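PDB 5IL5: MlnD from Bacillus methylotrophicus, which forms part of a macrolactin polyketide synthase, this piece being its dehydratase domain, which probably dehydrates beta-hydroxyacyl intermediates carried on phosphopantetheine. Local coordinates for residues A[170-181]-A[219-230]; A[249-257]-A[268-279]. All blocks are in the same frame, centred on the assembly; numbering follows the deposited sequence.

Contact 1 (A[170-181]-A[219-230]); sequences FYQRLAEFGYSC and ESVYQAVIYLAG
Tyr227 and Gln223 of helix 219-229 illustrate how one helix can meet two neighbours: helix 170-176, whose axis it crosses at 65° and 10.0 Å, and Tyr179 of the strand that follows. With CG anti to the backbone N (chi1 -167°), the Tyr227 ring lies beside Phe170, the planes 27° apart but slid aside, so that the two overlap little. Its hydroxyl takes a hydrogen bond from Arg173 NH1 (3.2 Å to OH), lying in the plane of the guanidinium group. The buried Gln223 amide is gripped at both ends. Tyr171 OH donates to Gln223 OE1 (2.6 Å), its ring almost perpendicular to the amide, while Gln223 NE2 donates to Tyr179 OH (3.0 Å) and also to the carbonyl of Leu185, which fixes the amide's rotation. Tyr179 OH in turn donates a hydrogen bond to Glu219 OE2 (2.6 Å), met on the anti side of the carboxylate, and Ile226 CD1 lies over one face of the Tyr179 ring. Gly230 CA sits squarely over the Phe177 ring, 3.8 Å from its centroid, in a CH-pi contact. Gly178 closes helix 167-176 with a Schellman motif, and the contact packs that shorter helix against the long helix of the predicted C-terminal hotdog fold.

Contact 2 (A[249-257]-A[268-279]); sequences ETEPVYVYA and DVYVLDNAGGIL
Asp268 and Val269 open the pairing with Ala257, whose CA approaches the Asp268 carbonyl oxygen and whose methyl group meets Val269 CG1. Val269 and Ala257 form a non-hydrogen-bonded pair, and CG1 of Val269 also touches Val255 CG1 (3.9 Å). At Tyr270 the strands exchange backbone bonds with Tyr256, in both directions, at 2.8 Å from Tyr270 N to Tyr256 O and 2.9 Å from Tyr256 N to Tyr270 O. The two tyrosines run side by side, pointing the same way, with CD1 of Tyr270 at the edge of the Tyr256 ring; the Tyr256 hydroxyl is bonded to Glu258. Val271 returns to the valine face, pairing with Val255 and pressing its CG1 on Pro252 CB. Regularity ends at Leu272. Its N donates to Tyr254 O, but its carbonyl oxygen accepts from both Val253 N (2.9 Å, nearly straight in line with C=O) and Tyr254 N (3.2 Å, tilted well out of the carbonyl plane), so two residues of one strand face one of the other: a classic beta bulge. On the tyrosine face, Leu272 CD1 rests against Tyr256 CB. Asp273 then starts a type I turn to Gly276; with CG between its backbone N and carbonyl carbon (chi1 60°), Asp273 OD1 accepts from Ala275 N and Gly277 N, which reach it from opposite faces of the carboxylate, the first bond making an Asx turn. Val253 CG2 packs on the backbone of Asn274, and the Tyr254 ring turns its edge to the Asp273 carbonyl. Finally Leu279 folds back, CD1 on Pro252 CA (3.6 Å) and CD2 on Thr250 CB. The whole is an antiparallel hairpin of strands 254-258 and 266-272, with a classic bulge at its open end, in the sheet of the predicted C-terminal hotdog fold.

In the fold
Contact 1 and contact 2 meet through helix 215-229, though their centres lie about 18 Å apart. While Gln223 and Tyr227 serve contact 1, Val221, Val225 and Leu228 of the same helix turn to the hairpin of contact 2. Val221 CG2 packs on Val271 CG2 at 3.6 Å, Val225 CG2 on Val269 CG2 at 3.5 Å, and Leu228 CD1 on Ala257 O at 3.5 Å. The valine face of the hairpin therefore lies against the long helix, whereas helix 167-176 packs on another side of it. A central helix laid against a curved antiparallel sheet is the hallmark of the hotdog fold, and both contacts belong to the predicted C-terminal one of this dehydratase.

Contact 1 (A[170-181]-A[219-230])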
loop_
_atom_site.group_PDB
_atom_site.type_symbol
_atom_site.label_atom_id
_atom_site.label_comp_id
_atom_site.label_asym_id
_atom_site.label_seq_id
_atom_site.Cartn_x
_atom_site.Cartn_y
_atom_site.Cartn_z
ATOM N N PHE A 170 -36.303 -18.645 14.981
ATOM C CA PHE A 170 -35.701 -18.607 13.655
ATOM C C PHE A 170 -34.297 -19.210 13.664
ATOM O O PHE A 170 -33.957 -20.032 12.803
ATOM C CB PHE A 170 -35.671 -17.169 13.138
ATOM C CG PHE A 170 -34.952 -17.024 11.840
ATOM C CD1 PHE A 170 -35.538 -17.456 10.666
ATOM C CD2 PHE A 170 -33.685 -16.479 11.792
ATOM C CE1 PHE A 170 -34.875 -17.339 9.465
ATOM C CE2 PHE A 170 -33.014 -16.357 10.592
ATOM C CZ PHE A 170 -33.608 -16.788 9.426
ATOM N N TYR A 171 -33.460 -18.811 14.627
ATOM C CA TYR A 171 -32.079 -19.282 14.639
ATOM C C TYR A 171 -31.957 -20.694 15.188
ATOM O O TYR A 171 -31.052 -21.430 14.781
ATOM C CB TYR A 171 -31.195 -18.325 15.437
ATOM C CG TYR A 171 -30.915 -17.055 14.677
ATOM C CD1 TYR A 171 -30.022 -17.048 13.617
ATOM C CD2 TYR A 171 -31.557 -15.870 15.000
ATOM C CE1 TYR A 171 -29.771 -15.902 12.910
ATOM C CE2 TYR A 171 -31.310 -14.716 14.295
ATOM C CZ TYR A 171 -30.414 -14.735 13.252
ATOM O OH TYR A 171 -30.161 -13.585 12.547
ATOM N N GLN A 172 -32.846 -21.091 16.103
ATOM C CA GLN A 172 -32.902 -22.492 16.501
ATOM C C GLN A 172 -33.112 -23.396 15.293
ATOM O O GLN A 172 -32.562 -24.501 15.240
ATOM C CB GLN A 172 -34.019 -22.705 17.530
ATOM C CG GLN A 172 -33.675 -22.235 18.942
ATOM C CD GLN A 172 -34.901 -21.944 19.793
ATOM O OE1 GLN A 172 -34.812 -21.225 20.789
ATOM N NE2 GLN A 172 -36.046 -22.513 19.420
ATOM N N ARG A 173 -33.886 -22.941 14.308
ATOM C CA ARG A 173 -34.143 -23.755 13.125
ATOM C C ARG A 173 -32.927 -23.804 12.211
ATOM O O ARG A 173 -32.596 -24.864 11.669
ATOM C CB ARG A 173 -35.362 -23.210 12.386
ATOM C CG ARG A 173 -36.644 -23.470 13.136
ATOM C CD ARG A 173 -37.742 -22.507 12.762
ATOM N NE ARG A 173 -38.854 -22.644 13.692
ATOM C CZ ARG A 173 -40.105 -22.302 13.422
ATOM N NH1 ARG A 173 -40.419 -21.809 12.233
ATOM N NH2 ARG A 173 -41.051 -22.477 14.339
ATOM N N LEU A 174 -32.261 -22.669 12.009
ATOM C CA LEU A 174 -31.015 -22.679 11.249
ATOM C C LEU A 174 -29.992 -23.587 11.915
ATOM O O LEU A 174 -29.221 -24.274 11.234
ATOM C CB LEU A 174 -30.475 -21.256 11.107
ATOM C CG LEU A 174 -31.276 -20.313 10.204
ATOM C CD1 LEU A 174 -30.588 -18.972 10.159
ATOM C CD2 LEU A 174 -31.425 -20.867 8.793
ATOM N N ALA A 175 -29.964 -23.593 13.250
ATOM C CA ALA A 175 -29.095 -24.516 13.967
ATOM C C ALA A 175 -29.452 -25.960 13.640
ATOM O O ALA A 175 -28.566 -26.794 13.420
ATOM C CB ALA A 175 -29.191 -24.256 15.471
ATOM N N GLU A 176 -30.749 -26.273 13.591
ATOM C CA GLU A 176 -31.177 -27.623 13.239
ATOM C C GLU A 176 -30.862 -27.967 11.786
ATOM O O GLU A 176 -30.824 -29.151 11.437
ATOM C CB GLU A 176 -32.677 -27.790 13.504
ATOM C CG GLU A 176 -33.065 -27.678 14.968
ATOM C CD GLU A 176 -34.562 -27.615 15.172
ATOM O OE1 GLU A 176 -35.292 -27.527 14.170
ATOM O OE2 GLU A 176 -35.015 -27.650 16.334
ATOM N N PHE A 177 -30.654 -26.963 10.933
ATOM C CA PHE A 177 -30.151 -27.186 9.585
ATOM C C PHE A 177 -28.628 -27.243 9.531
ATOM O O PHE A 177 -28.067 -27.541 8.471
ATOM C CB PHE A 177 -30.657 -26.082 8.647
ATOM C CG PHE A 177 -32.154 -26.078 8.454
ATOM C CD1 PHE A 177 -32.872 -27.262 8.448
ATOM C CD2 PHE A 177 -32.837 -24.886 8.281
ATOM C CE1 PHE A 177 -34.242 -27.259 8.274
ATOM C CE2 PHE A 177 -34.209 -24.877 8.105
ATOM C CZ PHE A 177 -34.912 -26.066 8.102
ATOM N N GLY A 178 -27.952 -26.976 10.642
ATOM C CA GLY A 178 -26.511 -27.047 10.705
ATOM C C GLY A 178 -25.790 -25.725 10.578
ATOM O O GLY A 178 -24.623 -25.722 10.175
ATOM N N TYR A 179 -26.438 -24.611 10.913
ATOM C CA TYR A 179 -25.825 -23.292 10.845
ATOM C C TYR A 179 -26.011 -22.586 12.175
ATOM O O TYR A 179 -27.132 -22.503 12.686
ATOM C CB TYR A 179 -26.441 -22.447 9.724
ATOM C CG TYR A 179 -26.066 -20.979 9.761
ATOM C CD1 TYR A 179 -26.779 -20.075 10.538
ATOM C CD2 TYR A 179 -25.012 -20.494 9.000
ATOM C CE1 TYR A 179 -26.442 -18.737 10.567
ATOM C CE2 TYR A 179 -24.673 -19.156 9.021
ATOM C CZ TYR A 179 -25.392 -18.283 9.807
ATOM O OH TYR A 179 -25.062 -16.948 9.833
ATOM N N SER A 180 -24.917 -22.081 12.733
ATOM C CA SER A 180 -24.984 -21.197 13.883
ATOM C C SER A 180 -23.975 -20.080 13.675
ATOM O O SER A 180 -23.104 -20.153 12.805
ATOM C CB SER A 180 -24.715 -21.933 15.201
ATOM O OG SER A 180 -23.409 -22.476 15.232
ATOM N N CYS A 181 -24.100 -19.037 14.487
ATOM C CA CYS A 181 -23.310 -17.837 14.277
ATOM C C CYS A 181 -23.221 -17.059 15.580
ATOM O O CYS A 181 -24.019 -17.250 16.501
ATOM C CB CYS A 181 -23.913 -16.967 13.169
ATOM S SG CYS A 181 -25.529 -16.265 13.563
ATOM N N GLU A 219 -25.081 -11.150 6.151
ATOM C CA GLU A 219 -25.269 -12.493 6.690
ATOM C C GLU A 219 -26.745 -12.837 6.841
ATOM O O GLU A 219 -27.119 -14.008 6.728
ATOM C CB GLU A 219 -24.553 -12.636 8.031
ATOM C CG GLU A 219 -24.453 -14.070 8.518
ATOM C CD GLU A 219 -23.688 -14.968 7.571
ATOM O OE1 GLU A 219 -22.859 -14.460 6.789
ATOM O OE2 GLU A 219 -23.930 -16.189 7.602
ATOM N N SER A 220 -27.596 -11.843 7.103
ATOM C CA SER A 220 -29.033 -12.074 7.018
ATOM C C SER A 220 -29.417 -12.587 5.637
ATOM O O SER A 220 -30.291 -13.448 5.506
ATOM C CB SER A 220 -29.794 -10.790 7.337
ATOM O OG SER A 220 -29.663 -10.449 8.702
ATOM N N VAL A 221 -28.782 -12.051 4.596
ATOM C CA VAL A 221 -29.019 -12.525 3.237
ATOM C C VAL A 221 -28.748 -14.019 3.150
ATOM O O VAL A 221 -29.571 -14.789 2.646
ATOM C CB VAL A 221 -28.153 -11.729 2.243
ATOM C CG1 VAL A 221 -28.059 -12.434 0.879
ATOM C CG2 VAL A 221 -28.686 -10.298 2.121
ATOM N N TYR A 222 -27.591 -14.448 3.648
ATOM C CA TYR A 222 -27.254 -15.864 3.618
ATOM C C TYR A 222 -28.212 -16.667 4.487
ATOM O O TYR A 222 -28.653 -17.753 4.096
ATOM C CB TYR A 222 -25.800 -16.058 4.054
ATOM C CG TYR A 222 -25.283 -17.462 3.851
ATOM C CD1 TYR A 222 -25.181 -17.991 2.579
ATOM C CD2 TYR A 222 -24.823 -18.228 4.913
ATOM C CE1 TYR A 222 -24.704 -19.259 2.364
ATOM C CE2 TYR A 222 -24.324 -19.501 4.704
ATOM C CZ TYR A 222 -24.269 -20.008 3.430
ATOM O OH TYR A 222 -23.769 -21.274 3.240
ATOM N N GLN A 223 -28.564 -16.139 5.661
ATOM C CA GLN A 223 -29.469 -16.853 6.557
ATOM C C GLN A 223 -30.824 -17.095 5.899
ATOM O O GLN A 223 -31.391 -18.187 6.013
ATOM C CB GLN A 223 -29.625 -16.073 7.865
ATOM C CG GLN A 223 -28.438 -16.211 8.810
ATOM C CD GLN A 223 -28.415 -15.159 9.903
ATOM O OE1 GLN A 223 -29.435 -14.561 10.219
ATOM N NE2 GLN A 223 -27.245 -14.925 10.477
ATOM N N ALA A 224 -31.364 -16.082 5.213
ATOM C CA ALA A 224 -32.630 -16.246 4.504
ATOM C C ALA A 224 -32.566 -17.407 3.518
ATOM O O ALA A 224 -33.508 -18.202 3.415
ATOM C CB ALA A 224 -32.992 -14.951 3.779
ATOM N N VAL A 225 -31.460 -17.519 2.781
ATOM C CA VAL A 225 -31.302 -18.596 1.812
ATOM C C VAL A 225 -31.259 -19.948 2.510
ATOM O O VAL A 225 -31.892 -20.914 2.064
ATOM C CB VAL A 225 -30.042 -18.351 0.964
ATOM C CG1 VAL A 225 -29.833 -19.474 -0.040
ATOM C CG2 VAL A 225 -30.149 -17.007 0.256
ATOM N N ILE A 226 -30.512 -20.048 3.611
ATOM C CA ILE A 226 -30.423 -21.318 4.325
ATOM C C ILE A 226 -31.796 -21.740 4.820
ATOM O O ILE A 226 -32.108 -22.934 4.902
ATOM C CB ILE A 226 -29.449 -21.194 5.509
ATOM C CG1 ILE A 226 -28.045 -20.812 5.068
ATOM C CG2 ILE A 226 -29.383 -22.502 6.288
ATOM C CD1 ILE A 226 -27.261 -20.259 6.215
ATOM N N TYR A 227 -32.637 -20.764 5.159
ATOM C CA TYR A 227 -33.961 -21.072 5.678
ATOM C C TYR A 227 -34.855 -21.649 4.588
ATOM O O TYR A 227 -35.566 -22.636 4.810
ATOM C CB TYR A 227 -34.575 -19.814 6.293
ATOM C CG TYR A 227 -35.795 -20.109 7.116
ATOM C CD1 TYR A 227 -35.687 -20.399 8.470
ATOM C CD2 TYR A 227 -37.056 -20.122 6.541
ATOM C CE1 TYR A 227 -36.800 -20.685 9.226
ATOM C CE2 TYR A 227 -38.173 -20.406 7.289
ATOM C CZ TYR A 227 -38.041 -20.688 8.629
ATOM O OH TYR A 227 -39.159 -20.970 9.375
ATOM N N LEU A 228 -34.836 -21.039 3.403
ATOM C CA LEU A 228 -35.568 -21.588 2.267
ATOM C C LEU A 228 -34.974 -22.910 1.814
ATOM O O LEU A 228 -35.704 -23.876 1.573
ATOM C CB LEU A 228 -35.566 -20.610 1.100
ATOM C CG LEU A 228 -36.449 -19.367 1.203
ATOM C CD1 LEU A 228 -36.459 -18.701 -0.164
ATOM C CD2 LEU A 228 -37.859 -19.656 1.709
ATOM N N ALA A 229 -33.645 -22.982 1.716
ATOM C CA ALA A 229 -33.005 -24.180 1.188
ATOM C C ALA A 229 -33.071 -25.334 2.185
ATOM O O ALA A 229 -33.305 -26.486 1.796
ATOM C CB ALA A 229 -31.555 -23.855 0.827
ATOM N N GLY A 230 -32.880 -25.049 3.466
ATOM C CA GLY A 230 -32.974 -26.091 4.481
ATOM C C GLY A 230 -31.917 -27.165 4.293
ATOM O O GLY A 230 -30.722 -26.872 4.189
#

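Contact 2 (A[249-257]-A[268-279])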
loop_
_atom_site.group_PDB
_atom_site.type_symbol
_atom_site.label_atom_id
_atom_site.label_comp_id
_atom_site.label_asym_id
_atom_site.label_seq_id
_atom_site.Cartn_x
_atom_site.Cartn_y
_atom_site.Cartn_z
ATOM N N GLU A 249 -26.528 3.881 1.877
ATOM C CA GLU A 249 -26.783 4.860 2.926
ATOM C C GLU A 249 -28.136 4.641 3.590
ATOM O O GLU A 249 -28.263 4.831 4.804
ATOM C CB GLU A 249 -26.704 6.283 2.363
ATOM C CG GLU A 249 -25.304 6.728 1.953
ATOM C CD GLU A 249 -25.315 7.953 1.057
ATOM O OE1 GLU A 249 -26.402 8.342 0.588
ATOM O OE2 GLU A 249 -24.236 8.540 0.837
ATOM N N THR A 250 -29.156 4.242 2.830
ATOM C CA THR A 250 -30.465 4.009 3.426
ATOM C C THR A 250 -30.414 2.799 4.348
ATOM O O THR A 250 -29.757 1.798 4.052
ATOM C CB THR A 250 -31.531 3.807 2.354
ATOM O OG1 THR A 250 -31.484 4.895 1.429
ATOM C CG2 THR A 250 -32.908 3.804 2.999
ATOM N N GLU A 251 -31.127 2.898 5.458
ATOM C CA GLU A 251 -31.081 1.864 6.479
ATOM C C GLU A 251 -31.744 0.588 5.962
ATOM O O GLU A 251 -32.895 0.638 5.508
ATOM C CB GLU A 251 -31.789 2.356 7.737
ATOM C CG GLU A 251 -31.651 1.461 8.967
ATOM C CD GLU A 251 -30.208 1.293 9.430
ATOM O OE1 GLU A 251 -29.345 2.090 8.997
ATOM O OE2 GLU A 251 -29.944 0.381 10.247
ATOM N N PRO A 252 -31.061 -0.558 5.990
ATOM C CA PRO A 252 -31.719 -1.815 5.615
ATOM C C PRO A 252 -32.641 -2.311 6.721
ATOM O O PRO A 252 -32.317 -2.242 7.908
ATOM C CB PRO A 252 -30.540 -2.771 5.384
ATOM C CG PRO A 252 -29.470 -2.256 6.277
ATOM C CD PRO A 252 -29.638 -0.759 6.308
ATOM N N VAL A 253 -33.812 -2.801 6.315
ATOM C CA VAL A 253 -34.867 -3.159 7.256
ATOM C C VAL A 253 -35.324 -4.591 7.015
ATOM O O VAL A 253 -35.640 -5.318 7.962
ATOM C CB VAL A 253 -36.059 -2.190 7.133
ATOM C CG1 VAL A 253 -37.149 -2.537 8.141
ATOM C CG2 VAL A 253 -35.611 -0.752 7.319
ATOM N N TYR A 254 -35.365 -5.007 5.751
ATOM C CA TYR A 254 -35.891 -6.314 5.386
ATOM C C TYR A 254 -34.921 -7.056 4.481
ATOM O O TYR A 254 -34.105 -6.453 3.780
ATOM C CB TYR A 254 -37.238 -6.201 4.669
ATOM C CG TYR A 254 -38.358 -5.631 5.499
ATOM C CD1 TYR A 254 -39.081 -6.438 6.366
ATOM C CD2 TYR A 254 -38.699 -4.291 5.409
ATOM C CE1 TYR A 254 -40.106 -5.927 7.116
ATOM C CE2 TYR A 254 -39.722 -3.773 6.164
ATOM C CZ TYR A 254 -40.422 -4.596 7.016
ATOM O OH TYR A 254 -41.447 -4.080 7.768
ATOM N N VAL A 255 -35.043 -8.383 4.491
ATOM C CA VAL A 255 -34.359 -9.258 3.548
ATOM C C VAL A 255 -35.392 -10.199 2.929
ATOM O O VAL A 255 -36.090 -10.922 3.649
ATOM C CB VAL A 255 -33.227 -10.045 4.233
ATOM C CG1 VAL A 255 -32.671 -11.134 3.321
ATOM C CG2 VAL A 255 -32.111 -9.095 4.689
ATOM N N TYR A 256 -35.486 -10.193 1.600
ATOM C CA TYR A 256 -36.439 -11.020 0.859
ATOM C C TYR A 256 -35.692 -11.981 -0.059
ATOM O O TYR A 256 -34.771 -11.568 -0.767
ATOM C CB TYR A 256 -37.388 -10.146 0.033
ATOM C CG TYR A 256 -38.324 -10.927 -0.859
ATOM C CD1 TYR A 256 -39.453 -11.553 -0.342
ATOM C CD2 TYR A 256 -38.081 -11.045 -2.217
ATOM C CE1 TYR A 256 -40.310 -12.266 -1.155
ATOM C CE2 TYR A 256 -38.932 -11.762 -3.039
ATOM C CZ TYR A 256 -40.047 -12.371 -2.501
ATOM O OH TYR A 256 -40.901 -13.090 -3.311
ATOM N N ALA A 257 -36.099 -13.253 -0.063
ATOM C CA ALA A 257 -35.430 -14.282 -0.855
ATOM C C ALA A 257 -36.454 -15.209 -1.503
ATOM O O ALA A 257 -37.523 -15.448 -0.939
ATOM C CB ALA A 257 -34.463 -15.090 0.025
ATOM N N ASP A 268 -32.508 -15.887 -5.529
ATOM C CA ASP A 268 -32.373 -14.445 -5.656
ATOM C C ASP A 268 -32.691 -13.833 -4.302
ATOM O O ASP A 268 -33.615 -14.284 -3.622
ATOM C CB ASP A 268 -33.319 -13.874 -6.721
ATOM C CG ASP A 268 -32.860 -14.169 -8.135
ATOM O OD1 ASP A 268 -31.748 -14.708 -8.297
ATOM O OD2 ASP A 268 -33.607 -13.854 -9.085
ATOM N N VAL A 269 -31.913 -12.836 -3.893
ATOM C CA VAL A 269 -32.089 -12.214 -2.587
ATOM C C VAL A 269 -32.042 -10.700 -2.726
ATOM O O VAL A 269 -31.391 -10.160 -3.623
ATOM C CB VAL A 269 -31.038 -12.694 -1.572
ATOM C CG1 VAL A 269 -31.519 -12.364 -0.166
ATOM C CG2 VAL A 269 -30.764 -14.179 -1.745
ATOM N N TYR A 270 -32.758 -10.014 -1.837
ATOM C CA TYR A 270 -32.818 -8.559 -1.848
ATOM C C TYR A 270 -32.762 -7.997 -0.436
ATOM O O TYR A 270 -33.407 -8.523 0.474
ATOM C CB TYR A 270 -34.099 -8.063 -2.523
ATOM C CG TYR A 270 -34.319 -8.624 -3.903
ATOM C CD1 TYR A 270 -34.924 -9.858 -4.091
ATOM C CD2 TYR A 270 -33.920 -7.917 -5.022
ATOM C CE1 TYR A 270 -35.126 -10.367 -5.360
ATOM C CE2 TYR A 270 -34.111 -8.416 -6.290
ATOM C CZ TYR A 270 -34.712 -9.644 -6.455
ATOM O OH TYR A 270 -34.907 -10.146 -7.721
ATOM N N VAL A 271 -31.990 -6.926 -0.262
ATOM C CA VAL A 271 -32.030 -6.102 0.943
ATOM C C VAL A 271 -32.895 -4.887 0.639
ATOM O O VAL A 271 -32.715 -4.231 -0.394
ATOM C CB VAL A 271 -30.618 -5.682 1.388
ATOM C CG1 VAL A 271 -30.682 -4.823 2.647
ATOM C CG2 VAL A 271 -29.749 -6.901 1.630
ATOM N N LEU A 272 -33.823 -4.577 1.540
ATOM C CA LEU A 272 -34.876 -3.607 1.283
ATOM C C LEU A 272 -34.910 -2.541 2.368
ATOM O O LEU A 272 -34.560 -2.801 3.520
ATOM C CB LEU A 272 -36.236 -4.301 1.221
ATOM C CG LEU A 272 -36.263 -5.621 0.455
ATOM C CD1 LEU A 272 -37.602 -6.267 0.621
ATOM C CD2 LEU A 272 -35.978 -5.375 -1.014
ATOM N N ASP A 273 -35.361 -1.344 2.002
ATOM C CA ASP A 273 -35.563 -0.282 2.981
ATOM C C ASP A 273 -36.895 -0.504 3.704
ATOM O O ASP A 273 -37.562 -1.530 3.540
ATOM C CB ASP A 273 -35.500 1.090 2.309
ATOM C CG ASP A 273 -36.556 1.271 1.243
ATOM O OD1 ASP A 273 -37.600 0.598 1.306
ATOM O OD2 ASP A 273 -36.343 2.106 0.344
ATOM N N ASN A 274 -37.303 0.473 4.518
ATOM C CA ASN A 274 -38.515 0.315 5.311
ATOM C C ASN A 274 -39.767 0.162 4.453
ATOM O O ASN A 274 -40.808 -0.258 4.974
ATOM C CB ASN A 274 -38.679 1.502 6.265
ATOM C CG ASN A 274 -38.607 2.840 5.553
ATOM O OD1 ASN A 274 -38.794 2.924 4.345
ATOM N ND2 ASN A 274 -38.368 3.899 6.312
ATOM N N ALA A 275 -39.696 0.481 3.157
ATOM C CA ALA A 275 -40.865 0.416 2.287
ATOM C C ALA A 275 -40.683 -0.559 1.126
ATOM O O ALA A 275 -41.423 -0.477 0.139
ATOM C CB ALA A 275 -41.214 1.806 1.756
ATOM N N GLY A 276 -39.720 -1.478 1.207
ATOM C CA GLY A 276 -39.493 -2.393 0.109
ATOM C C GLY A 276 -38.479 -1.969 -0.933
ATOM O O GLY A 276 -38.171 -2.772 -1.823
ATOM N N GLY A 277 -37.993 -0.731 -0.897
ATOM C CA GLY A 277 -37.096 -0.266 -1.945
ATOM C C GLY A 277 -35.801 -1.070 -1.916
ATOM O O GLY A 277 -35.151 -1.193 -0.871
ATOM N N ILE A 278 -35.416 -1.618 -3.066
ATOM C CA ILE A 278 -34.279 -2.531 -3.113
ATOM C C ILE A 278 -32.978 -1.754 -2.946
ATOM O O ILE A 278 -32.660 -0.861 -3.741
ATOM C CB ILE A 278 -34.278 -3.344 -4.414
ATOM C CG1 ILE A 278 -35.537 -4.219 -4.488
ATOM C CG2 ILE A 278 -33.023 -4.212 -4.493
ATOM C CD1 ILE A 278 -35.789 -4.879 -5.845
ATOM N N LEU A 279 -32.211 -2.108 -1.913
ATOM C CA LEU A 279 -30.922 -1.488 -1.635
ATOM C C LEU A 279 -29.760 -2.307 -2.168
ATOM O O LEU A 279 -28.709 -1.740 -2.485
ATOM C CB LEU A 279 -30.733 -1.307 -0.121
ATOM C CG LEU A 279 -31.869 -0.649 0.666
ATOM C CD1 LEU A 279 -31.652 -0.738 2.168
ATOM C CD2 LEU A 279 -31.997 0.797 0.254
#